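Local atomic coordinates of ribose-phosphate pyrophosphokinase (Thermus thermophilus, PDB entry 7PN0), a protein that probably catalyses the transfer of the diphosphate group of ATP to ribose 5-phosphate, giving phosphoribosyl pyrophosphate. Residues 31-34 against 38-41; 56-61 against 67-72; 156-161 against 213-218; 174-179 against 185-190. All coordinates share one frame; numbering follows the deposited sequence.

The four contacts form two groups on opposite sides of the chain's centre. Interaction 1, the hairpin whose F34 ring lies against the adenine of ADP, sits beside interaction 2, with centres about 12 Å apart; T31 OG1 and E68 OE2 meet at 2.6 Å, probably as a hydrogen bond, while M71 packs on L39 and V41, and M72 on V41. Both also touch the second subunit. Interactions 3 and 4 share the mixed sheet, with centres about 11 Å apart and L215 CD1 3.7 Å from L185 CD2. Interaction 4 includes a bound sulfate. Between the groups the gap is wide: interactions 2 and 3 have centres about 34 Å apart and nearest atoms about 15 Å apart.

Interaction 1. Residues 31-34 against 38-41; sequences TLRF and NLFV. With ADP (adenosine-5'-diphosphate), chain I.
Strand 31-33 runs antiparallel to strand 39-41, with axes 4.7 Å apart at closest approach, and L32 and F40 are its hydrogen-bonded pair: L32 N donates to F40 O at 2.9 Å and F40 N returns a more bent bond to L32 O. Beyond the strands, F34 N reaches N38 O at 2.8 Å and joins the two ends of the connecting turn. On the face carrying L32 and F40, the two side chains lie side by side and point the same way. The F40 CB methylene presses on F34 CE2 at 3.6 Å, while the two rings are inclined to each other by 55°. F34 holds CG anti to its carbonyl carbon (chi1 -60°), which directs its ring at the nucleotide: one face takes the adenine, whose N3 stands 3.4 Å above the plane over the ring centre. On the other face of the hairpin, R33 CB touches L39 CD1 at 4.0 Å, and the R33 guanidinium goes to D37 and D64. D100 and S96 of the second subunit also bond the ADP, as does N36, so the nucleotide pocket lies between two subunits, with F34 at the end of a beta hairpin supplying an aromatic wall.

Interaction 2. Residues 56-61 against 67-72; sequences QSFVPP and MELLMM
Q56 reaches from the loop after strand 51-55 onto helix 62-78, where L69 and E68 receive it. Its CB lies against the leucine, 4.1 Å from both L69 CB and L69 CD1. CG, anti to the backbone N, still skims L69 CB; the chain then bends (chi2 88°), turning the amide off the leucine and across the E68 side chain at about a right angle. At the tip, NE2 donates to E68 OE1 over 2.8 Å with an almost straight N-H...O angle of 171°. The acceptor lies in the plane of the Q56 amide, but the carboxylate is met from above its own plane, with the two flat groups 53° apart. NE2 has a second acceptor in H65 O, and OE1 takes part in a hydrogen bond with S10 OG, so both ends of the amide are tied and its rotation is fixed.

L69 is shared with F58, whose CE1 comes to 4.3 Å from L69 CD2. F58 is the centre of an inverse gamma turn, and its ring meets F91 edge-to-face and packs on I111 of helix 107-118. The leucine itself also lies on I88 and L115.

E68 has further partners: Q9 N bonds to OE1, and T31 OG1 to OE2. All four touching residues are buried, so the Q56 amide N-H, the Q9 backbone N-H and the T31 hydroxyl probably offset the cost of enclosing this carboxylate and would favour its ionised form.

Interaction 3. Residues 156-161 against 213-218; sequences TRVDLE and TALIVD
No ring or other flat side chain belongs to the contact of V158 with T213 and L215, which is made wholly of aliphatic groups; the aromatic rings nearby belong to its surroundings, with Y243 touching both V158 and T213, and F154 touching L215. The isopropyl group of V158 points at the strand and comes down on two residues of one sheet face. Its CG1 and CG2 sit 4.0 Å and 4.1 Å from L215 CD2, so a single leucine methyl is met by both valine branches. V158 CB, meanwhile, rests 4.1 Å from T213 CG2. The threonine is turned with OG1 beside the backbone N (chi1 -64°), which places the methyl CG2 anti to that N and offers carbon to the valine, while OG1 bonds with E241 OE2. The polar and apolar branches of one side chain therefore serve different neighbours. No hydrogen bond joins the two segments. After D159 the chain enters a short 3-10 turn.

V158 lies in the link that leads from helix 147-157 to strand 163-167, which is a parallel neighbour of strand 213-218; T213 bonds through its backbone with N162 and V164. V217, on the same face as T213 and L215, packs on I150 of helix 147-157. On the opposite face A214 and I216 meet helix 225-236, leaving the strand sandwiched between helices, with strand 241-246 along its other edge.

Interaction 4. Residues 174-179 against 185-190; sequences KRASAL and LPLAFI. With SO4 (sulfate ion), chain F.
L187 opens the second strand of a beta-alpha-beta unit, strand 163-167, helix 173-183 and strand 187-194, and its two methyls bear on A176 and S177 of the helix. CD1 stands 3.8 Å from A176 CB and CD2 3.7 Å from S177 CB, so the leucine fork spreads across two successive helical residues. CG lies anti to the backbone N (chi1 -178°), which extends the side chain from the strand toward the helix. No hydrogen bond crosses between the segments.

In this parallel crossover, strands 163-167 and 187-194 are neighbours in the mixed sheet, and the helix that connects them packs back upon them: A176 and L179 both touch V165, and A188 bonds through its backbone with V165 and A167. R203 of the third subunit packs on L187, so the contact borders a subunit interface, where F189 also meets its counterpart in that subunit edge-to-face.

R175, one residue before A176, bends at chi3 and carries its guanidinium to a sulfate probably acquired from the crystallisation liquor. The anion lies at the edge of the guanidinium, in its plane. R175 NE donates to sulfate O3 at 2.8 Å in a nearly straight bond. R175 NH1 reaches sulfate O4 just as directly, at 3.0 Å. T127 OG1, S145 OG and A146 N bind the same sulfate.

Interaction 1. Residues 31-34 against 38-41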
loop_
_atom_site.group_PDB
_atom_site.type_symbol
_atom_site.label_atom_id
_atom_site.label_comp_id
_atom_site.label_asym_id
_atom_site.label_seq_id
_atom_site.Cartn_x
_atom_site.Cartn_y
_atom_site.Cartn_z
ATOM N N THR A 31 29.885 4.276 -5.735
ATOM C CA THR A 31 29.483 4.343 -4.332
ATOM C C THR A 31 30.619 5.031 -3.567
ATOM O O THR A 31 31.783 4.599 -3.726
ATOM C CB THR A 31 29.126 2.947 -3.817
ATOM O OG1 THR A 31 28.024 2.412 -4.568
ATOM C CG2 THR A 31 28.841 3.010 -2.324
ATOM N N LEU A 32 30.286 6.103 -2.874
ATOM C CA LEU A 32 31.192 6.931 -2.030
ATOM C C LEU A 32 30.711 6.734 -0.599
ATOM O O LEU A 32 29.493 6.609 -0.373
ATOM C CB LEU A 32 31.100 8.428 -2.414
ATOM C CG LEU A 32 31.308 8.814 -3.890
ATOM C CD1 LEU A 32 31.330 10.317 -4.072
ATOM C CD2 LEU A 32 32.579 8.214 -4.474
ATOM N N ARG A 33 31.630 6.888 0.346
ATOM C CA ARG A 33 31.331 7.031 1.765
ATOM C C ARG A 33 31.859 8.412 2.161
ATOM O O ARG A 33 33.058 8.644 2.035
ATOM C CB ARG A 33 31.944 5.831 2.494
ATOM C CG ARG A 33 31.847 5.885 4.010
ATOM C CD ARG A 33 32.840 4.918 4.675
ATOM N NE ARG A 33 32.679 3.610 4.057
ATOM C CZ ARG A 33 31.968 2.610 4.551
ATOM N NH1 ARG A 33 31.373 2.728 5.735
ATOM N NH2 ARG A 33 31.881 1.482 3.860
ATOM N N PHE A 34 31.005 9.314 2.609
ATOM C CA PHE A 34 31.421 10.661 3.094
ATOM C C PHE A 34 32.147 10.471 4.431
ATOM O O PHE A 34 32.138 9.345 4.993
ATOM C CB PHE A 34 30.217 11.588 3.197
ATOM C CG PHE A 34 29.469 11.824 1.918
ATOM C CD1 PHE A 34 30.087 12.428 0.825
ATOM C CD2 PHE A 34 28.139 11.449 1.796
ATOM C CE1 PHE A 34 29.370 12.683 -0.334
ATOM C CE2 PHE A 34 27.447 11.654 0.617
ATOM C CZ PHE A 34 28.052 12.298 -0.436
ATOM N N ASN A 38 28.150 8.298 5.872
ATOM C CA ASN A 38 26.944 8.206 5.030
ATOM C C ASN A 38 27.365 7.752 3.645
ATOM O O ASN A 38 28.448 8.175 3.134
ATOM C CB ASN A 38 26.188 9.529 4.961
ATOM C CG ASN A 38 25.548 9.894 6.280
ATOM O OD1 ASN A 38 26.052 9.565 7.380
ATOM N ND2 ASN A 38 24.437 10.572 6.179
ATOM N N LEU A 39 26.475 7.020 3.000
ATOM C CA LEU A 39 26.701 6.476 1.653
ATOM C C LEU A 39 26.054 7.380 0.596
ATOM O O LEU A 39 25.130 8.169 0.909
ATOM C CB LEU A 39 26.078 5.082 1.544
ATOM C CG LEU A 39 26.952 3.851 1.707
ATOM C CD1 LEU A 39 28.330 4.126 2.238
ATOM C CD2 LEU A 39 26.237 2.742 2.427
ATOM N N PHE A 40 26.576 7.234 -0.599
ATOM C CA PHE A 40 26.148 7.952 -1.820
ATOM C C PHE A 40 26.322 7.010 -2.998
ATOM O O PHE A 40 27.421 6.466 -3.189
ATOM C CB PHE A 40 26.966 9.233 -1.977
ATOM C CG PHE A 40 26.670 9.986 -3.256
ATOM C CD1 PHE A 40 25.649 10.914 -3.315
ATOM C CD2 PHE A 40 27.445 9.791 -4.385
ATOM C CE1 PHE A 40 25.383 11.611 -4.488
ATOM C CE2 PHE A 40 27.192 10.505 -5.548
ATOM C CZ PHE A 40 26.157 11.402 -5.595
ATOM N N VAL A 41 25.278 6.843 -3.809
ATOM C CA VAL A 41 25.356 6.013 -5.040
ATOM C C VAL A 41 25.026 6.907 -6.235
ATOM O O VAL A 41 24.251 7.879 -6.085
ATOM C CB VAL A 41 24.438 4.781 -4.982
ATOM C CG1 VAL A 41 24.773 3.908 -3.763
ATOM C CG2 VAL A 41 22.991 5.172 -5.032
HETATM P PB ADP I . 22.705 20.710 1.094
HETATM O O1B ADP I . 21.917 19.405 0.866
HETATM O O2B ADP I . 23.724 20.605 2.213
HETATM O O3B ADP I . 21.823 21.918 1.231
HETATM P PA ADP I . 25.210 21.376 0.023
HETATM O O1A ADP I . 25.573 22.155 -1.197
HETATM O O2A ADP I . 25.378 21.896 1.418
HETATM O O3A ADP I . 23.660 21.027 -0.164
HETATM O "O5'" ADP I . 25.940 19.948 -0.041
HETATM C "C5'" ADP I . 25.270 18.887 -0.749
HETATM C "C4'" ADP I . 26.283 17.851 -1.151
HETATM O "O4'" ADP I . 26.694 17.116 0.031
HETATM C "C3'" ADP I . 25.767 16.792 -2.125
HETATM O "O3'" ADP I . 25.844 17.209 -3.479
HETATM C "C2'" ADP I . 26.713 15.637 -1.826
HETATM O "O2'" ADP I . 27.951 15.805 -2.485
HETATM C "C1'" ADP I . 26.861 15.773 -0.308
HETATM N N9 ADP I . 25.919 14.970 0.478
HETATM C C8 ADP I . 24.683 14.487 0.122
HETATM N N7 ADP I . 24.136 13.734 1.055
HETATM C C5 ADP I . 25.091 13.720 2.071
HETATM C C6 ADP I . 25.130 13.097 3.329
HETATM N N6 ADP I . 24.138 12.326 3.771
HETATM N N1 ADP I . 26.259 13.227 4.066
HETATM C C2 ADP I . 27.244 14.011 3.604
HETATM N N3 ADP I . 27.306 14.679 2.451
HETATM C C4 ADP I . 26.198 14.474 1.714
#

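Interaction 2. Residues 56-61 against 67-72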
loop_
_atom_site.group_PDB
_atom_site.type_symbol
_atom_site.label_atom_id
_atom_site.label_comp_id
_atom_site.label_asym_id
_atom_site.label_seq_id
_atom_site.Cartn_x
_atom_site.Cartn_y
_atom_site.Cartn_z
ATOM N N GLN A 56 24.586 -7.858 -5.264
ATOM C CA GLN A 56 25.133 -7.578 -3.903
ATOM C C GLN A 56 24.942 -8.797 -3.022
ATOM O O GLN A 56 23.803 -9.273 -2.916
ATOM C CB GLN A 56 24.441 -6.369 -3.281
ATOM C CG GLN A 56 25.116 -5.922 -1.996
ATOM C CD GLN A 56 26.228 -4.945 -2.280
ATOM O OE1 GLN A 56 27.202 -5.246 -2.980
ATOM N NE2 GLN A 56 26.066 -3.745 -1.771
ATOM N N SER A 57 26.031 -9.294 -2.412
ATOM C CA SER A 57 25.973 -10.361 -1.385
ATOM C C SER A 57 26.073 -9.721 -0.006
ATOM O O SER A 57 26.694 -8.641 0.136
ATOM C CB SER A 57 27.018 -11.429 -1.604
ATOM O OG SER A 57 26.629 -12.252 -2.674
ATOM N N PHE A 58 25.482 -10.380 0.997
ATOM C CA PHE A 58 25.435 -9.906 2.394
ATOM C C PHE A 58 26.683 -10.398 3.120
ATOM O O PHE A 58 26.589 -11.285 3.963
ATOM C CB PHE A 58 24.155 -10.400 3.062
ATOM C CG PHE A 58 22.939 -9.595 2.719
ATOM C CD1 PHE A 58 22.456 -9.541 1.422
ATOM C CD2 PHE A 58 22.301 -8.839 3.688
ATOM C CE1 PHE A 58 21.378 -8.735 1.087
ATOM C CE2 PHE A 58 21.193 -8.069 3.349
ATOM C CZ PHE A 58 20.706 -8.073 2.062
ATOM N N VAL A 59 27.826 -9.810 2.777
ATOM C CA VAL A 59 29.156 -10.104 3.381
ATOM C C VAL A 59 29.672 -8.846 4.073
ATOM O O VAL A 59 29.197 -7.724 3.819
ATOM C CB VAL A 59 30.148 -10.604 2.315
ATOM C CG1 VAL A 59 29.694 -11.919 1.682
ATOM C CG2 VAL A 59 30.358 -9.569 1.233
ATOM N N PRO A 60 30.634 -8.987 5.015
ATOM C CA PRO A 60 31.079 -7.827 5.788
ATOM C C PRO A 60 31.723 -6.801 4.872
ATOM O O PRO A 60 32.451 -7.198 3.990
ATOM C CB PRO A 60 32.038 -8.403 6.842
ATOM C CG PRO A 60 31.620 -9.861 6.948
ATOM C CD PRO A 60 31.142 -10.254 5.569
ATOM N N PRO A 61 31.487 -5.475 5.055
ATOM C CA PRO A 61 30.528 -4.931 6.049
ATOM C C PRO A 61 29.055 -5.054 5.605
ATOM O O PRO A 61 28.659 -4.495 4.598
ATOM C CB PRO A 61 30.943 -3.451 6.140
ATOM C CG PRO A 61 31.467 -3.149 4.752
ATOM C CD PRO A 61 32.215 -4.408 4.357
ATOM N N MET A 67 22.528 -1.370 2.786
ATOM C CA MET A 67 22.101 0.020 2.477
ATOM C C MET A 67 22.501 0.367 1.037
ATOM O O MET A 67 21.703 0.975 0.322
ATOM C CB MET A 67 22.745 1.021 3.448
ATOM C CG MET A 67 22.309 2.435 3.198
ATOM S SD MET A 67 20.498 2.505 3.314
ATOM C CE MET A 67 20.233 4.262 3.403
ATOM N N GLU A 68 23.730 0.035 0.614
ATOM C CA GLU A 68 24.162 0.280 -0.787
ATOM C C GLU A 68 23.149 -0.355 -1.742
ATOM O O GLU A 68 22.798 0.286 -2.765
ATOM C CB GLU A 68 25.592 -0.220 -1.024
ATOM C CG GLU A 68 26.070 0.052 -2.445
ATOM C CD GLU A 68 27.403 -0.564 -2.812
ATOM O OE1 GLU A 68 27.776 -1.574 -2.196
ATOM O OE2 GLU A 68 28.062 -0.016 -3.705
ATOM N N LEU A 69 22.747 -1.607 -1.508
ATOM C CA LEU A 69 21.764 -2.304 -2.375
ATOM C C LEU A 69 20.437 -1.525 -2.364
ATOM O O LEU A 69 19.883 -1.289 -3.489
ATOM C CB LEU A 69 21.551 -3.751 -1.889
ATOM C CG LEU A 69 20.536 -4.611 -2.668
ATOM C CD1 LEU A 69 20.833 -4.694 -4.157
ATOM C CD2 LEU A 69 20.469 -6.006 -2.070
ATOM N N LEU A 70 19.890 -1.210 -1.184
ATOM C CA LEU A 70 18.609 -0.449 -1.071
ATOM C C LEU A 70 18.726 0.858 -1.878
ATOM O O LEU A 70 17.810 1.190 -2.682
ATOM C CB LEU A 70 18.328 -0.195 0.400
ATOM C CG LEU A 70 18.001 -1.429 1.230
ATOM C CD1 LEU A 70 17.746 -1.054 2.668
ATOM C CD2 LEU A 70 16.791 -2.152 0.651
ATOM N N MET A 71 19.830 1.597 -1.697
ATOM C CA MET A 71 20.050 2.894 -2.393
ATOM C C MET A 71 20.229 2.689 -3.919
ATOM O O MET A 71 19.679 3.474 -4.686
ATOM C CB MET A 71 21.285 3.574 -1.811
ATOM C CG MET A 71 21.070 4.076 -0.473
ATOM S SD MET A 71 22.573 4.788 0.208
ATOM C CE MET A 71 22.720 6.249 -0.805
ATOM N N MET A 72 20.903 1.626 -4.375
ATOM C CA MET A 72 21.061 1.372 -5.840
ATOM C C MET A 72 19.724 0.972 -6.464
ATOM O O MET A 72 19.424 1.412 -7.564
ATOM C CB MET A 72 22.120 0.303 -6.081
ATOM C CG MET A 72 23.497 0.811 -5.809
ATOM S SD MET A 72 24.769 -0.396 -6.223
ATOM C CE MET A 72 24.663 -0.313 -7.996
#

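Interaction 3. Residues 156-161 against 213-218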
loop_
_atom_site.group_PDB
_atom_site.type_symbol
_atom_site.label_atom_id
_atom_site.label_comp_id
_atom_site.label_asym_id
_atom_site.label_seq_id
_atom_site.Cartn_x
_atom_site.Cartn_y
_atom_site.Cartn_z
ATOM N N THR A 156 34.240 -34.923 -9.697
ATOM C CA THR A 156 35.564 -34.698 -10.333
ATOM C C THR A 156 36.722 -34.825 -9.348
ATOM O O THR A 156 37.865 -34.741 -9.830
ATOM C CB THR A 156 35.648 -33.359 -11.053
ATOM O OG1 THR A 156 35.639 -32.324 -10.087
ATOM C CG2 THR A 156 34.548 -33.213 -12.067
ATOM N N ARG A 157 36.481 -35.003 -8.052
ATOM C CA ARG A 157 37.537 -34.863 -7.020
ATOM C C ARG A 157 37.762 -36.140 -6.220
ATOM O O ARG A 157 38.870 -36.263 -5.646
ATOM C CB ARG A 157 37.219 -33.754 -6.009
ATOM C CG ARG A 157 37.811 -32.409 -6.404
ATOM C CD ARG A 157 39.239 -32.080 -5.948
ATOM N NE ARG A 157 40.004 -33.203 -5.461
ATOM C CZ ARG A 157 41.139 -33.120 -4.783
ATOM N NH1 ARG A 157 41.670 -31.949 -4.484
ATOM N NH2 ARG A 157 41.734 -34.230 -4.398
ATOM N N VAL A 158 36.743 -36.974 -6.040
ATOM C CA VAL A 158 36.797 -38.048 -5.019
ATOM C C VAL A 158 36.556 -39.390 -5.702
ATOM O O VAL A 158 35.956 -39.457 -6.784
ATOM C CB VAL A 158 35.828 -37.828 -3.834
ATOM C CG1 VAL A 158 36.026 -36.482 -3.142
ATOM C CG2 VAL A 158 34.382 -38.025 -4.246
ATOM N N ASP A 159 37.023 -40.416 -5.010
ATOM C CA ASP A 159 36.846 -41.841 -5.338
ATOM C C ASP A 159 35.398 -42.241 -5.052
ATOM O O ASP A 159 35.084 -42.663 -3.901
ATOM C CB ASP A 159 37.847 -42.635 -4.507
ATOM C CG ASP A 159 37.817 -44.106 -4.823
ATOM O OD1 ASP A 159 37.241 -44.469 -5.922
ATOM O OD2 ASP A 159 38.369 -44.867 -3.960
ATOM N N LEU A 160 34.542 -42.173 -6.061
ATOM C CA LEU A 160 33.110 -42.465 -5.868
ATOM C C LEU A 160 32.909 -43.942 -5.481
ATOM O O LEU A 160 31.896 -44.211 -4.793
ATOM C CB LEU A 160 32.345 -42.091 -7.136
ATOM C CG LEU A 160 32.240 -40.588 -7.402
ATOM C CD1 LEU A 160 31.433 -40.339 -8.662
ATOM C CD2 LEU A 160 31.624 -39.840 -6.216
ATOM N N GLU A 161 33.825 -44.849 -5.869
ATOM C CA GLU A 161 33.695 -46.314 -5.595
ATOM C C GLU A 161 33.681 -46.563 -4.086
ATOM O O GLU A 161 33.201 -47.621 -3.682
ATOM C CB GLU A 161 34.839 -47.179 -6.155
ATOM C CG GLU A 161 35.465 -46.716 -7.469
ATOM C CD GLU A 161 34.499 -46.329 -8.580
ATOM O OE1 GLU A 161 34.886 -45.487 -9.437
ATOM O OE2 GLU A 161 33.362 -46.866 -8.587
ATOM N N THR A 213 35.645 -42.636 2.008
ATOM C CA THR A 213 35.778 -41.190 1.728
ATOM C C THR A 213 34.425 -40.564 2.061
ATOM O O THR A 213 33.474 -40.824 1.345
ATOM C CB THR A 213 36.189 -40.933 0.276
ATOM O OG1 THR A 213 37.486 -41.519 0.187
ATOM C CG2 THR A 213 36.257 -39.462 -0.075
ATOM N N ALA A 214 34.340 -39.881 3.192
ATOM C CA ALA A 214 33.095 -39.237 3.645
ATOM C C ALA A 214 32.979 -37.855 2.975
ATOM O O ALA A 214 33.962 -37.068 2.994
ATOM C CB ALA A 214 33.104 -39.132 5.134
ATOM N N LEU A 215 31.793 -37.559 2.446
ATOM C CA LEU A 215 31.453 -36.255 1.845
ATOM C C LEU A 215 30.459 -35.543 2.783
ATOM O O LEU A 215 29.447 -36.165 3.136
ATOM C CB LEU A 215 30.840 -36.501 0.468
ATOM C CG LEU A 215 31.615 -37.423 -0.463
ATOM C CD1 LEU A 215 30.978 -37.407 -1.831
ATOM C CD2 LEU A 215 33.084 -37.007 -0.541
ATOM N N ILE A 216 30.717 -34.295 3.154
ATOM C CA ILE A 216 29.699 -33.486 3.901
ATOM C C ILE A 216 29.337 -32.246 3.092
ATOM O O ILE A 216 30.208 -31.665 2.380
ATOM C CB ILE A 216 30.126 -33.183 5.336
ATOM C CG1 ILE A 216 31.298 -32.204 5.410
ATOM C CG2 ILE A 216 30.404 -34.496 6.066
ATOM C CD1 ILE A 216 31.804 -31.923 6.803
ATOM N N VAL A 217 28.079 -31.818 3.196
ATOM C CA VAL A 217 27.619 -30.654 2.391
ATOM C C VAL A 217 26.771 -29.800 3.318
ATOM O O VAL A 217 26.015 -30.378 4.156
ATOM C CB VAL A 217 26.905 -31.100 1.108
ATOM C CG1 VAL A 217 25.683 -31.985 1.393
ATOM C CG2 VAL A 217 26.543 -29.914 0.226
ATOM N N ASP A 218 26.914 -28.489 3.200
ATOM C CA ASP A 218 26.057 -27.559 3.966
ATOM C C ASP A 218 25.593 -26.421 3.062
ATOM O O ASP A 218 26.145 -26.258 1.958
ATOM C CB ASP A 218 26.776 -27.056 5.215
ATOM C CG ASP A 218 25.820 -26.752 6.369
ATOM O OD1 ASP A 218 24.615 -27.098 6.251
ATOM O OD2 ASP A 218 26.281 -26.192 7.381
#

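Interaction 4. Residues 174-179 against 185-190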
loop_
_atom_site.group_PDB
_atom_site.type_symbol
_atom_site.label_atom_id
_atom_site.label_comp_id
_atom_site.label_asym_id
_atom_site.label_seq_id
_atom_site.Cartn_x
_atom_site.Cartn_y
_atom_site.Cartn_z
ATOM N N LYS A 174 18.272 -33.597 4.312
ATOM C CA LYS A 174 17.574 -33.366 3.020
ATOM C C LYS A 174 18.597 -32.998 1.926
ATOM O O LYS A 174 18.546 -33.591 0.796
ATOM C CB LYS A 174 16.529 -32.264 3.189
ATOM C CG LYS A 174 15.633 -32.057 1.978
ATOM C CD LYS A 174 14.802 -30.775 2.023
ATOM C CE LYS A 174 14.109 -30.537 3.355
ATOM N NZ LYS A 174 13.034 -31.530 3.605
ATOM N N ARG A 175 19.483 -32.047 2.231
ATOM C CA ARG A 175 20.520 -31.564 1.277
ATOM C C ARG A 175 21.539 -32.693 1.047
ATOM O O ARG A 175 21.922 -32.952 -0.124
ATOM C CB ARG A 175 21.143 -30.254 1.760
ATOM C CG ARG A 175 22.212 -29.726 0.810
ATOM C CD ARG A 175 22.618 -28.280 1.117
ATOM N NE ARG A 175 21.582 -27.306 0.808
ATOM C CZ ARG A 175 20.810 -26.654 1.680
ATOM N NH1 ARG A 175 19.913 -25.804 1.209
ATOM N NH2 ARG A 175 20.881 -26.859 2.996
ATOM N N ALA A 176 21.927 -33.406 2.099
ATOM C CA ALA A 176 22.856 -34.549 1.994
ATOM C C ALA A 176 22.240 -35.662 1.137
ATOM O O ALA A 176 22.956 -36.239 0.283
ATOM C CB ALA A 176 23.261 -35.030 3.370
ATOM N N SER A 177 20.960 -35.989 1.330
ATOM C CA SER A 177 20.246 -37.032 0.562
ATOM C C SER A 177 20.219 -36.716 -0.941
ATOM O O SER A 177 20.324 -37.650 -1.769
ATOM C CB SER A 177 18.855 -37.179 1.084
ATOM O OG SER A 177 18.243 -38.237 0.392
ATOM N N ALA A 178 19.990 -35.455 -1.294
ATOM C CA ALA A 178 19.969 -34.968 -2.693
ATOM C C ALA A 178 21.334 -35.229 -3.321
ATOM O O ALA A 178 21.359 -35.696 -4.453
ATOM C CB ALA A 178 19.639 -33.490 -2.761
ATOM N N LEU A 179 22.414 -34.875 -2.619
ATOM C CA LEU A 179 23.808 -35.088 -3.084
ATOM C C LEU A 179 24.052 -36.590 -3.266
ATOM O O LEU A 179 24.592 -37.002 -4.306
ATOM C CB LEU A 179 24.789 -34.519 -2.059
ATOM C CG LEU A 179 26.248 -34.795 -2.397
ATOM C CD1 LEU A 179 26.645 -34.109 -3.698
ATOM C CD2 LEU A 179 27.150 -34.347 -1.279
ATOM N N LEU A 185 25.485 -42.638 -4.172
ATOM C CA LEU A 185 26.257 -42.977 -2.961
ATOM C C LEU A 185 25.271 -43.327 -1.857
ATOM O O LEU A 185 24.132 -42.835 -1.834
ATOM C CB LEU A 185 27.089 -41.764 -2.545
ATOM C CG LEU A 185 28.570 -41.693 -2.930
ATOM C CD1 LEU A 185 28.947 -42.547 -4.123
ATOM C CD2 LEU A 185 28.991 -40.251 -3.135
ATOM N N PRO A 186 25.724 -44.145 -0.887
ATOM C CA PRO A 186 24.978 -44.371 0.334
ATOM C C PRO A 186 24.968 -43.080 1.158
ATOM O O PRO A 186 25.840 -42.253 0.978
ATOM C CB PRO A 186 25.758 -45.486 1.060
ATOM C CG PRO A 186 27.175 -45.382 0.513
ATOM C CD PRO A 186 27.015 -44.858 -0.905
ATOM N N LEU A 187 23.975 -42.956 2.032
ATOM C CA LEU A 187 23.787 -41.810 2.956
ATOM C C LEU A 187 23.972 -42.323 4.372
ATOM O O LEU A 187 23.394 -43.354 4.682
ATOM C CB LEU A 187 22.399 -41.208 2.739
ATOM C CG LEU A 187 22.054 -39.980 3.570
ATOM C CD1 LEU A 187 22.980 -38.822 3.266
ATOM C CD2 LEU A 187 20.604 -39.573 3.335
ATOM N N ALA A 188 24.812 -41.679 5.171
ATOM C CA ALA A 188 25.020 -42.058 6.581
ATOM C C ALA A 188 24.642 -40.863 7.441
ATOM O O ALA A 188 24.587 -39.749 6.900
ATOM C CB ALA A 188 26.445 -42.479 6.812
ATOM N N PHE A 189 24.430 -41.098 8.731
ATOM C CA PHE A 189 24.159 -40.047 9.733
ATOM C C PHE A 189 25.133 -40.241 10.886
ATOM O O PHE A 189 25.259 -41.384 11.395
ATOM C CB PHE A 189 22.689 -40.089 10.177
ATOM C CG PHE A 189 22.338 -38.965 11.116
ATOM C CD1 PHE A 189 22.572 -39.062 12.473
ATOM C CD2 PHE A 189 21.853 -37.773 10.617
ATOM C CE1 PHE A 189 22.323 -37.986 13.316
ATOM C CE2 PHE A 189 21.586 -36.705 11.463
ATOM C CZ PHE A 189 21.839 -36.807 12.808
ATOM N N ILE A 190 25.732 -39.163 11.372
ATOM C CA ILE A 190 26.621 -39.255 12.556
ATOM C C ILE A 190 26.075 -38.316 13.638
ATOM O O ILE A 190 26.041 -37.087 13.454
ATOM C CB ILE A 190 28.104 -39.065 12.162
ATOM C CG1 ILE A 190 29.050 -39.450 13.309
ATOM C CG2 ILE A 190 28.387 -37.656 11.634
ATOM C CD1 ILE A 190 30.519 -39.680 12.880
HETATM S S SO4 F . 20.235 -25.846 -2.583
HETATM O O1 SO4 F . 19.287 -26.301 -3.570
HETATM O O2 SO4 F . 21.266 -25.099 -3.273
HETATM O O3 SO4 F . 20.855 -27.001 -1.890
HETATM O O4 SO4 F . 19.591 -24.987 -1.649
#